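Local coordinates for 14-3-3 protein (PDB 3EFZ) that probably binds phosphoserine-containing partner proteins as a two-subunit, all-helical 14-3-3 regulator of cell signalling, at residues B[50-55]-B[133-138]; B[140-145]-B[180-185]; B[201-206]-B[215-220]. One frame throughout, in Å; residues are numbered along the deposited sequence.

Interaction 1 (B[50-55]-B[133-138]); sequences KVLTES and LMYSEE
Y135 turns the edge of its ring to S55 and to L52 near the end of helix 32-54, and its hydroxyl gives a hydrogen bond to the carbonyl oxygen of L52: Y135 OH to L52 O is 2.6 Å. The phenol comes in on a lone pair of that oxygen, in the carbonyl plane, with a C=O...donor angle of 119°. L52 O in turn lies at the edge of the ring and in its plane. The tyrosine ring swings over to the helix because CG stands beside the backbone N (chi1 -65°), opposite the carbonyl carbon.

S55, farther along the chain, borders the same ring: its carbonyl carbon sits at the ring edge, S55 C to Y135 CD2 being 3.7 Å, and its CB packs 4.0 Å from Y135 CD2. L52 adds a methyl, with CD2 3.7 Å from Y135 OH. Nearby, E137, the N-cap residue of helix 138-158, is modelled in two conformers, and its approach to S55 is doubtful.

A140 and L65 also touch the Y135 side chain. Chemically, one tyrosine ties the loop to the end of helix 32-54: its hydroxyl satisfies the L52 carbonyl while its buried ring packs along S55.

Interaction 2 (B[140-145]-B[180-185]); sequences ARAFCI and QRERSF
R181 reaches from helix 161-185 across to helix 138-158, and almost every atom of its side chain has something to meet there. Its CB begins against a small residue, 4.0 Å from A142 CB, where the two backbones come nearest. The chain then runs extended from CG to NE, and CD passes 3.8 Å from I145 CD1. That same methyl sits over one face of the guanidinium, offset toward its rim, with I145 CD1 only 3.3 Å from R181 NE; the two side chains cross at about a right angle. NE also has a weak, long ion pair with D177.

At the tip the two amino groups part. R181 NH1 lies 3.7 Å from R141 CD, while R181 NH2 donates to water 1 at 2.7 Å, the water lying in the guanidinium plane at its edge. Water 1 also takes a weak bond from R141 NH1, 3.0 Å away. It thus links two like charges whose planes are turned 55° apart and probably eases their proximity. R141 NE bonds Y135 O, and NH2 makes a weak bond to L133 O.

Beside A142 CB runs E182, whose OE2 is hydrogen-bonded to T198. Consecutive in the chain, the two helices form an antiparallel hairpin of the 14-3-3 fold, their segment axes at 165° and 9.3 Å at closest approach; helix 193-207 packs on E182 and F143, and helix 32-54 on F143 and C144.

Interaction 3 (B[201-206]-B[215-220]); sequences NYTILK and GAMKFA
A216 and F219 meet T203 and K206 of helix 193-207 in an antiparallel helical hairpin, part of the all-helical 14-3-3 fold; the segment axes approach to 8.5 Å. In the second helix, G215 offers little beyond its carbonyl to the passing K206. One residue on, A216 CB rests 3.8 Å from K206 CB, and its carbonyl oxygen meets the methyl of T203. That threonine is a knob in a hole formed by A216, M217, F219 and A220.

M217 starts off away from the hairpin partner, but bends at chi2 and chi3 so that its CE returns to 3.8 Å from T203 CG2; V252 and W255 of helix 239-256 also touch it. F219 brings its ring toward the first helix, with CG opposite the backbone N (chi1 -171°). T203 OG1, itself hydrogen-bonded to I199 O, lies in the ring plane at the edge, while Y202, whose hydroxyl bonds E176, crosses at 73° between planes, its CD2 3.6 Å from F219 CZ. K206 lies over one face of the F219 ring: CE is 3.6 Å from the centroid in a CH-pi contact, and NZ, 4.3 Å from that centroid, adds a cation-pi interaction 22° off the normal. A220 completes the hole, its CB 4.1 Å from T203 OG1.

From the N terminus, helix 32-54 ends at interaction 1, which closes a long loop over the helices from 63-81 to 100-131 by bringing 133-138 back to it. The chain passes at once into helix 138-158, and interaction 2 closes the next loop when helix 161-185 returns antiparallel. Interaction 3 closes the shortest, a hairpin of helices 193-207 and 213-228. The three follow in series, with neither nesting nor crossing. Interactions 1 and 2 touch, V51 packing on F143, with centres 11 Å apart. Interaction 3 stands apart, about 7 Å from interaction 2 at the nearest atoms, and the side chain of Y202 is about 8 Å from that of R153, a predicted phosphoserine-contacting residue.

Interaction 1 (B[50-55]-B[133-138])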
loop_
_atom_site.group_PDB
_atom_site.type_symbol
_atom_site.label_atom_id
_atom_site.label_comp_id
_atom_site.label_asym_id
_atom_site.label_seq_id
_atom_site.Cartn_x
_atom_site.Cartn_y
_atom_site.Cartn_z
ATOM N N LYS B 50 3.644 -13.931 1.866
ATOM C CA LYS B 50 3.747 -15.322 2.309
ATOM C C LYS B 50 4.757 -16.101 1.464
ATOM O O LYS B 50 5.690 -16.693 2.002
ATOM C CB LYS B 50 2.385 -16.023 2.249
ATOM C CG LYS B 50 1.553 -15.860 3.476
ATOM C CD LYS B 50 0.261 -16.675 3.415
ATOM C CE LYS B 50 0.403 -18.046 4.092
ATOM N NZ LYS B 50 0.811 -17.936 5.535
ATOM N N VAL B 51 4.564 -16.089 0.146
ATOM C CA VAL B 51 5.451 -16.781 -0.783
ATOM C C VAL B 51 6.907 -16.307 -0.660
ATOM O O VAL B 51 7.813 -17.122 -0.471
ATOM C CB VAL B 51 4.944 -16.712 -2.272
ATOM C CG1 VAL B 51 5.921 -17.406 -3.216
ATOM C CG2 VAL B 51 3.583 -17.367 -2.409
ATOM N N LEU B 52 7.138 -14.999 -0.761
ATOM C CA LEU B 52 8.520 -14.474 -0.738
ATOM C C LEU B 52 9.277 -14.807 0.552
ATOM O O LEU B 52 10.510 -14.874 0.582
ATOM C CB LEU B 52 8.521 -12.959 -0.963
ATOM C CG LEU B 52 8.220 -12.507 -2.402
ATOM C CD1 LEU B 52 8.324 -10.992 -2.517
ATOM C CD2 LEU B 52 9.161 -13.168 -3.415
ATOM N N THR B 53 8.511 -15.060 1.599
ATOM C CA THR B 53 8.979 -15.008 2.961
ATOM C C THR B 53 8.957 -16.429 3.585
ATOM O O THR B 53 9.783 -16.756 4.453
ATOM C CB THR B 53 8.085 -13.972 3.703
ATOM O OG1 THR B 53 8.858 -12.843 4.141
ATOM C CG2 THR B 53 7.270 -14.568 4.783
ATOM N N GLU B 54 8.040 -17.276 3.117
ATOM C CA GLU B 54 7.907 -18.642 3.642
ATOM C C GLU B 54 8.359 -19.716 2.651
ATOM O O GLU B 54 8.485 -20.868 3.025
ATOM C CB GLU B 54 6.471 -18.907 4.114
ATOM C CG GLU B 54 6.035 -17.940 5.206
ATOM C CD GLU B 54 4.573 -18.029 5.588
ATOM O OE1 GLU B 54 3.789 -18.699 4.888
ATOM O OE2 GLU B 54 4.210 -17.401 6.607
ATOM N N SER B 55 8.609 -19.337 1.397
ATOM C CA SER B 55 9.061 -20.315 0.397
ATOM C C SER B 55 10.587 -20.471 0.348
ATOM O O SER B 55 11.090 -21.431 -0.216
ATOM C CB SER B 55 8.499 -20.012 -0.999
ATOM O OG SER B 55 7.101 -20.202 -1.024
ATOM N N LEU B 133 17.992 -18.060 -6.267
ATOM C CA LEU B 133 18.517 -19.419 -6.116
ATOM C C LEU B 133 18.272 -20.029 -4.733
ATOM O O LEU B 133 18.280 -21.251 -4.574
ATOM C CB LEU B 133 20.007 -19.447 -6.477
ATOM C CG LEU B 133 20.410 -19.901 -7.886
ATOM C CD1 LEU B 133 19.435 -19.474 -8.974
ATOM C CD2 LEU B 133 21.846 -19.494 -8.221
ATOM N N MET B 134 18.047 -19.180 -3.742
ATOM C CA MET B 134 17.792 -19.630 -2.375
ATOM C C MET B 134 16.344 -20.119 -2.206
ATOM O O MET B 134 15.953 -20.535 -1.120
ATOM C CB MET B 134 18.146 -18.534 -1.362
ATOM N N TYR B 135 15.562 -20.059 -3.286
ATOM C CA TYR B 135 14.280 -20.754 -3.358
ATOM C C TYR B 135 14.488 -22.097 -4.063
ATOM O O TYR B 135 14.628 -22.134 -5.277
ATOM C CB TYR B 135 13.256 -19.930 -4.141
ATOM C CG TYR B 135 12.880 -18.628 -3.483
ATOM C CD1 TYR B 135 13.485 -17.420 -3.867
ATOM C CD2 TYR B 135 11.914 -18.593 -2.489
ATOM C CE1 TYR B 135 13.141 -16.216 -3.258
ATOM C CE2 TYR B 135 11.555 -17.398 -1.873
ATOM C CZ TYR B 135 12.164 -16.216 -2.269
ATOM O OH TYR B 135 11.809 -15.043 -1.658
ATOM N N SER B 136 14.530 -23.198 -3.315
ATOM C CA SER B 136 14.750 -24.510 -3.957
ATOM C C SER B 136 13.467 -25.026 -4.610
ATOM O O SER B 136 13.508 -25.860 -5.515
ATOM C CB SER B 136 15.366 -25.536 -2.996
ATOM O OG SER B 136 14.559 -25.765 -1.854
ATOM N N GLU B 137 12.337 -24.495 -4.157
ATOM C CA GLU B 137 11.041 -24.892 -4.677
ATOM C C GLU B 137 10.834 -24.284 -6.061
ATOM O O GLU B 137 10.988 -23.080 -6.256
ATOM C CB GLU B 137 9.907 -24.518 -3.701
ATOM C CG GLU B 137 10.219 -23.357 -2.743
ATOM C CD GLU B 137 11.073 -23.770 -1.542
ATOM O OE1 GLU B 137 12.277 -23.419 -1.514
ATOM O OE2 GLU B 137 10.533 -24.435 -0.623
ATOM N N GLU B 138 10.504 -25.134 -7.027
ATOM C CA GLU B 138 10.399 -24.694 -8.432
ATOM C C GLU B 138 9.238 -23.713 -8.691
ATOM O O GLU B 138 9.359 -22.779 -9.516
ATOM C CB GLU B 138 10.335 -25.901 -9.387
ATOM C CG GLU B 138 11.531 -26.879 -9.281
ATOM C CD GLU B 138 12.839 -26.397 -9.963
ATOM O OE1 GLU B 138 13.776 -27.232 -10.072
ATOM O OE2 GLU B 138 12.943 -25.211 -10.388
#

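Interaction 2 (B[140-145]-B[180-185])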
loop_
_atom_site.group_PDB
_atom_site.type_symbol
_atom_site.label_atom_id
_atom_site.label_comp_id
_atom_site.label_asym_id
_atom_site.label_seq_id
_atom_site.Cartn_x
_atom_site.Cartn_y
_atom_site.Cartn_z
ATOM N N ALA B 140 8.103 -21.527 -6.424
ATOM C CA ALA B 140 8.534 -20.229 -5.876
ATOM C C ALA B 140 9.446 -19.423 -6.801
ATOM O O ALA B 140 9.403 -18.183 -6.798
ATOM C CB ALA B 140 9.199 -20.417 -4.521
ATOM N N ARG B 141 10.301 -20.116 -7.559
ATOM C CA ARG B 141 11.173 -19.445 -8.534
ATOM C C ARG B 141 10.356 -18.876 -9.670
ATOM O O ARG B 141 10.595 -17.756 -10.094
ATOM C CB ARG B 141 12.249 -20.387 -9.076
ATOM C CG ARG B 141 13.370 -20.637 -8.109
ATOM C CD ARG B 141 14.480 -21.437 -8.783
ATOM N NE ARG B 141 15.482 -21.890 -7.833
ATOM C CZ ARG B 141 16.597 -22.543 -8.160
ATOM N NH1 ARG B 141 16.883 -22.811 -9.443
ATOM N NH2 ARG B 141 17.428 -22.914 -7.204
ATOM N N ALA B 142 9.392 -19.649 -10.165
ATOM C CA ALA B 142 8.493 -19.177 -11.214
ATOM C C ALA B 142 7.679 -17.986 -10.693
ATOM O O ALA B 142 7.477 -17.017 -11.409
ATOM C CB ALA B 142 7.575 -20.319 -11.708
ATOM N N PHE B 143 7.248 -18.065 -9.435
ATOM C CA PHE B 143 6.526 -16.980 -8.792
ATOM C C PHE B 143 7.300 -15.648 -8.858
ATOM O O PHE B 143 6.738 -14.625 -9.233
ATOM C CB PHE B 143 6.178 -17.358 -7.343
ATOM C CG PHE B 143 5.486 -16.259 -6.570
ATOM C CD1 PHE B 143 4.107 -16.257 -6.428
ATOM C CD2 PHE B 143 6.217 -15.222 -5.992
ATOM C CE1 PHE B 143 3.454 -15.237 -5.697
ATOM C CE2 PHE B 143 5.572 -14.205 -5.274
ATOM C CZ PHE B 143 4.193 -14.219 -5.131
ATOM N N CYS B 144 8.577 -15.668 -8.465
ATOM C CA CYS B 144 9.438 -14.482 -8.518
ATOM C C CYS B 144 9.665 -13.926 -9.941
ATOM O O CYS B 144 9.737 -12.711 -10.138
ATOM C CB CYS B 144 10.786 -14.787 -7.868
ATOM S SG CYS B 144 10.695 -15.226 -6.134
ATOM N N ILE B 145 9.771 -14.816 -10.926
ATOM C CA ILE B 145 10.018 -14.424 -12.314
ATOM C C ILE B 145 8.751 -13.803 -12.948
ATOM O O ILE B 145 8.840 -12.812 -13.690
ATOM C CB ILE B 145 10.595 -15.623 -13.114
ATOM C CG1 ILE B 145 11.980 -15.993 -12.560
ATOM C CG2 ILE B 145 10.651 -15.347 -14.641
ATOM C CD1 ILE B 145 12.474 -17.392 -12.968
ATOM N N GLN B 180 7.096 -21.528 -18.785
ATOM C CA GLN B 180 7.859 -22.742 -19.093
ATOM C C GLN B 180 8.231 -23.519 -17.821
ATOM O O GLN B 180 8.131 -24.751 -17.789
ATOM C CB GLN B 180 9.101 -22.436 -19.949
ATOM C CG GLN B 180 10.027 -23.652 -20.220
ATOM C CD GLN B 180 9.257 -24.921 -20.609
ATOM O OE1 GLN B 180 8.579 -24.976 -21.642
ATOM N NE2 GLN B 180 9.360 -25.950 -19.771
ATOM N N ARG B 181 8.651 -22.804 -16.783
ATOM C CA ARG B 181 8.935 -23.431 -15.491
ATOM C C ARG B 181 7.679 -24.052 -14.871
ATOM O O ARG B 181 7.721 -25.173 -14.361
ATOM C CB ARG B 181 9.565 -22.422 -14.533
ATOM C CG ARG B 181 10.995 -22.061 -14.855
ATOM C CD ARG B 181 11.366 -20.817 -14.054
ATOM N NE ARG B 181 12.747 -20.386 -14.259
ATOM C CZ ARG B 181 13.757 -20.670 -13.439
ATOM N NH1 ARG B 181 13.585 -21.435 -12.352
ATOM N NH2 ARG B 181 14.960 -20.200 -13.723
ATOM N N GLU B 182 6.558 -23.338 -14.938
ATOM C CA GLU B 182 5.263 -23.895 -14.503
ATOM C C GLU B 182 4.848 -25.165 -15.265
ATOM O O GLU B 182 4.409 -26.134 -14.646
ATOM C CB GLU B 182 4.166 -22.825 -14.532
ATOM C CG GLU B 182 4.419 -21.726 -13.478
ATOM C CD GLU B 182 3.931 -20.348 -13.892
ATOM O OE1 GLU B 182 3.237 -20.241 -14.924
ATOM O OE2 GLU B 182 4.257 -19.370 -13.184
ATOM N N ARG B 183 5.005 -25.147 -16.592
ATOM C CA ARG B 183 4.765 -26.318 -17.456
ATOM C C ARG B 183 5.620 -27.535 -17.079
ATOM O O ARG B 183 5.138 -28.669 -17.089
ATOM C CB ARG B 183 4.985 -25.965 -18.936
ATOM C CG ARG B 183 3.834 -25.177 -19.578
ATOM C CD ARG B 183 4.022 -24.977 -21.093
ATOM N NE ARG B 183 4.332 -23.574 -21.416
ATOM C CZ ARG B 183 5.501 -23.135 -21.891
ATOM N NH1 ARG B 183 6.496 -23.983 -22.123
ATOM N NH2 ARG B 183 5.673 -21.839 -22.133
ATOM N N SER B 184 6.883 -27.277 -16.749
ATOM C CA SER B 184 7.864 -28.305 -16.397
ATOM C C SER B 184 7.639 -28.936 -15.019
ATOM O O SER B 184 7.760 -30.159 -14.847
ATOM C CB SER B 184 9.266 -27.697 -16.400
ATOM O OG SER B 184 9.721 -27.462 -17.712
ATOM N N PHE B 185 7.310 -28.091 -14.044
ATOM C CA PHE B 185 7.445 -28.469 -12.641
ATOM C C PHE B 185 6.150 -28.624 -11.860
ATOM O O PHE B 185 6.133 -29.283 -10.819
ATOM C CB PHE B 185 8.403 -27.518 -11.922
ATOM C CG PHE B 185 9.772 -27.446 -12.550
ATOM C CD1 PHE B 185 10.361 -26.215 -12.829
ATOM C CD2 PHE B 185 10.470 -28.605 -12.878
ATOM C CE1 PHE B 185 11.620 -26.145 -13.423
ATOM C CE2 PHE B 185 11.720 -28.539 -13.472
ATOM C CZ PHE B 185 12.293 -27.302 -13.747
HETATM O O HOH W 1 16.858 -21.179 -11.998
#

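Interaction 3 (B[201-206]-B[215-220])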
loop_
_atom_site.group_PDB
_atom_site.type_symbol
_atom_site.label_atom_id
_atom_site.label_comp_id
_atom_site.label_asym_id
_atom_site.label_seq_id
_atom_site.Cartn_x
_atom_site.Cartn_y
_atom_site.Cartn_z
ATOM N N ASN B 201 -1.717 -12.359 -16.507
ATOM C CA ASN B 201 -0.863 -11.183 -16.602
ATOM C C ASN B 201 -0.193 -11.023 -17.977
ATOM O O ASN B 201 -0.076 -9.898 -18.491
ATOM C CB ASN B 201 0.131 -11.162 -15.444
ATOM C CG ASN B 201 -0.539 -10.796 -14.118
ATOM O OD1 ASN B 201 -1.758 -10.867 -13.985
ATOM N ND2 ASN B 201 0.254 -10.425 -13.139
ATOM N N TYR B 202 0.199 -12.147 -18.573
ATOM C CA TYR B 202 0.735 -12.167 -19.940
ATOM C C TYR B 202 -0.343 -11.761 -20.930
ATOM O O TYR B 202 -0.066 -11.003 -21.849
ATOM C CB TYR B 202 1.297 -13.554 -20.287
ATOM C CG TYR B 202 2.185 -13.645 -21.532
ATOM C CD1 TYR B 202 2.680 -12.503 -22.171
ATOM C CD2 TYR B 202 2.555 -14.883 -22.035
ATOM C CE1 TYR B 202 3.495 -12.597 -23.292
ATOM C CE2 TYR B 202 3.374 -14.990 -23.160
ATOM C CZ TYR B 202 3.840 -13.838 -23.780
ATOM O OH TYR B 202 4.655 -13.947 -24.890
ATOM N N THR B 203 -1.563 -12.274 -20.736
ATOM C CA THR B 203 -2.730 -11.863 -21.519
ATOM C C THR B 203 -2.958 -10.351 -21.420
ATOM O O THR B 203 -3.225 -9.718 -22.435
ATOM C CB THR B 203 -4.013 -12.621 -21.097
ATOM O OG1 THR B 203 -3.855 -14.019 -21.372
ATOM C CG2 THR B 203 -5.228 -12.106 -21.844
ATOM N N ILE B 204 -2.816 -9.787 -20.217
ATOM C CA ILE B 204 -2.929 -8.335 -20.003
ATOM C C ILE B 204 -1.857 -7.548 -20.785
ATOM O O ILE B 204 -2.170 -6.514 -21.425
ATOM C CB ILE B 204 -2.909 -7.972 -18.495
ATOM C CG1 ILE B 204 -4.140 -8.544 -17.783
ATOM C CG2 ILE B 204 -2.837 -6.456 -18.299
ATOM C CD1 ILE B 204 -4.041 -8.509 -16.254
ATOM N N LEU B 205 -0.619 -8.053 -20.763
ATOM C CA LEU B 205 0.481 -7.459 -21.521
ATOM C C LEU B 205 0.187 -7.443 -23.013
ATOM O O LEU B 205 0.419 -6.422 -23.675
ATOM C CB LEU B 205 1.798 -8.206 -21.268
ATOM C CG LEU B 205 3.097 -7.689 -21.901
ATOM C CD1 LEU B 205 3.579 -6.388 -21.223
ATOM C CD2 LEU B 205 4.177 -8.775 -21.812
ATOM N N LYS B 206 -0.322 -8.567 -23.523
ATOM C CA LYS B 206 -0.684 -8.714 -24.931
ATOM C C LYS B 206 -1.819 -7.782 -25.335
ATOM O O LYS B 206 -1.755 -7.130 -26.385
ATOM C CB LYS B 206 -1.104 -10.159 -25.248
ATOM C CG LYS B 206 0.009 -11.198 -25.202
ATOM C CD LYS B 206 -0.596 -12.595 -25.301
ATOM C CE LYS B 206 0.455 -13.672 -25.092
ATOM N NZ LYS B 206 1.260 -13.971 -26.302
ATOM N N GLY B 215 -5.008 -11.433 -30.342
ATOM C CA GLY B 215 -3.954 -12.369 -29.947
ATOM C C GLY B 215 -4.064 -12.702 -28.469
ATOM O O GLY B 215 -3.882 -13.852 -28.066
ATOM N N ALA B 216 -4.384 -11.678 -27.674
ATOM C CA ALA B 216 -4.625 -11.811 -26.235
ATOM C C ALA B 216 -5.798 -12.755 -25.922
ATOM O O ALA B 216 -5.692 -13.629 -25.049
ATOM C CB ALA B 216 -4.873 -10.432 -25.612
ATOM N N MET B 217 -6.911 -12.575 -26.625
ATOM C CA MET B 217 -8.096 -13.374 -26.358
ATOM C C MET B 217 -7.985 -14.814 -26.834
ATOM O O MET B 217 -8.456 -15.718 -26.142
ATOM C CB MET B 217 -9.358 -12.684 -26.860
ATOM C CG MET B 217 -10.152 -11.996 -25.738
ATOM S SD MET B 217 -9.318 -10.731 -24.733
ATOM C CE MET B 217 -8.734 -11.609 -23.281
ATOM N N LYS B 218 -7.339 -15.032 -27.977
ATOM C CA LYS B 218 -6.998 -16.389 -28.417
ATOM C C LYS B 218 -6.091 -17.091 -27.397
ATOM O O LYS B 218 -6.270 -18.278 -27.100
ATOM C CB LYS B 218 -6.316 -16.357 -29.784
ATOM C CG LYS B 218 -7.265 -16.189 -30.945
ATOM C CD LYS B 218 -6.505 -16.081 -32.253
ATOM C CE LYS B 218 -7.449 -15.766 -33.409
ATOM N NZ LYS B 218 -6.692 -15.320 -34.610
ATOM N N PHE B 219 -5.123 -16.348 -26.867
ATOM C CA PHE B 219 -4.191 -16.860 -25.861
ATOM C C PHE B 219 -4.955 -17.300 -24.609
ATOM O O PHE B 219 -4.724 -18.396 -24.083
ATOM C CB PHE B 219 -3.117 -15.802 -25.534
ATOM C CG PHE B 219 -1.996 -16.310 -24.660
ATOM C CD1 PHE B 219 -1.943 -15.963 -23.309
ATOM C CD2 PHE B 219 -0.999 -17.140 -25.181
ATOM C CE1 PHE B 219 -0.901 -16.428 -22.471
ATOM C CE2 PHE B 219 0.046 -17.623 -24.357
ATOM C CZ PHE B 219 0.090 -17.260 -22.994
ATOM N N ALA B 220 -5.873 -16.442 -24.164
ATOM C CA ALA B 220 -6.744 -16.715 -23.019
ATOM C C ALA B 220 -7.701 -17.880 -23.269
ATOM O O ALA B 220 -7.841 -18.742 -22.404
ATOM C CB ALA B 220 -7.523 -15.461 -22.618
#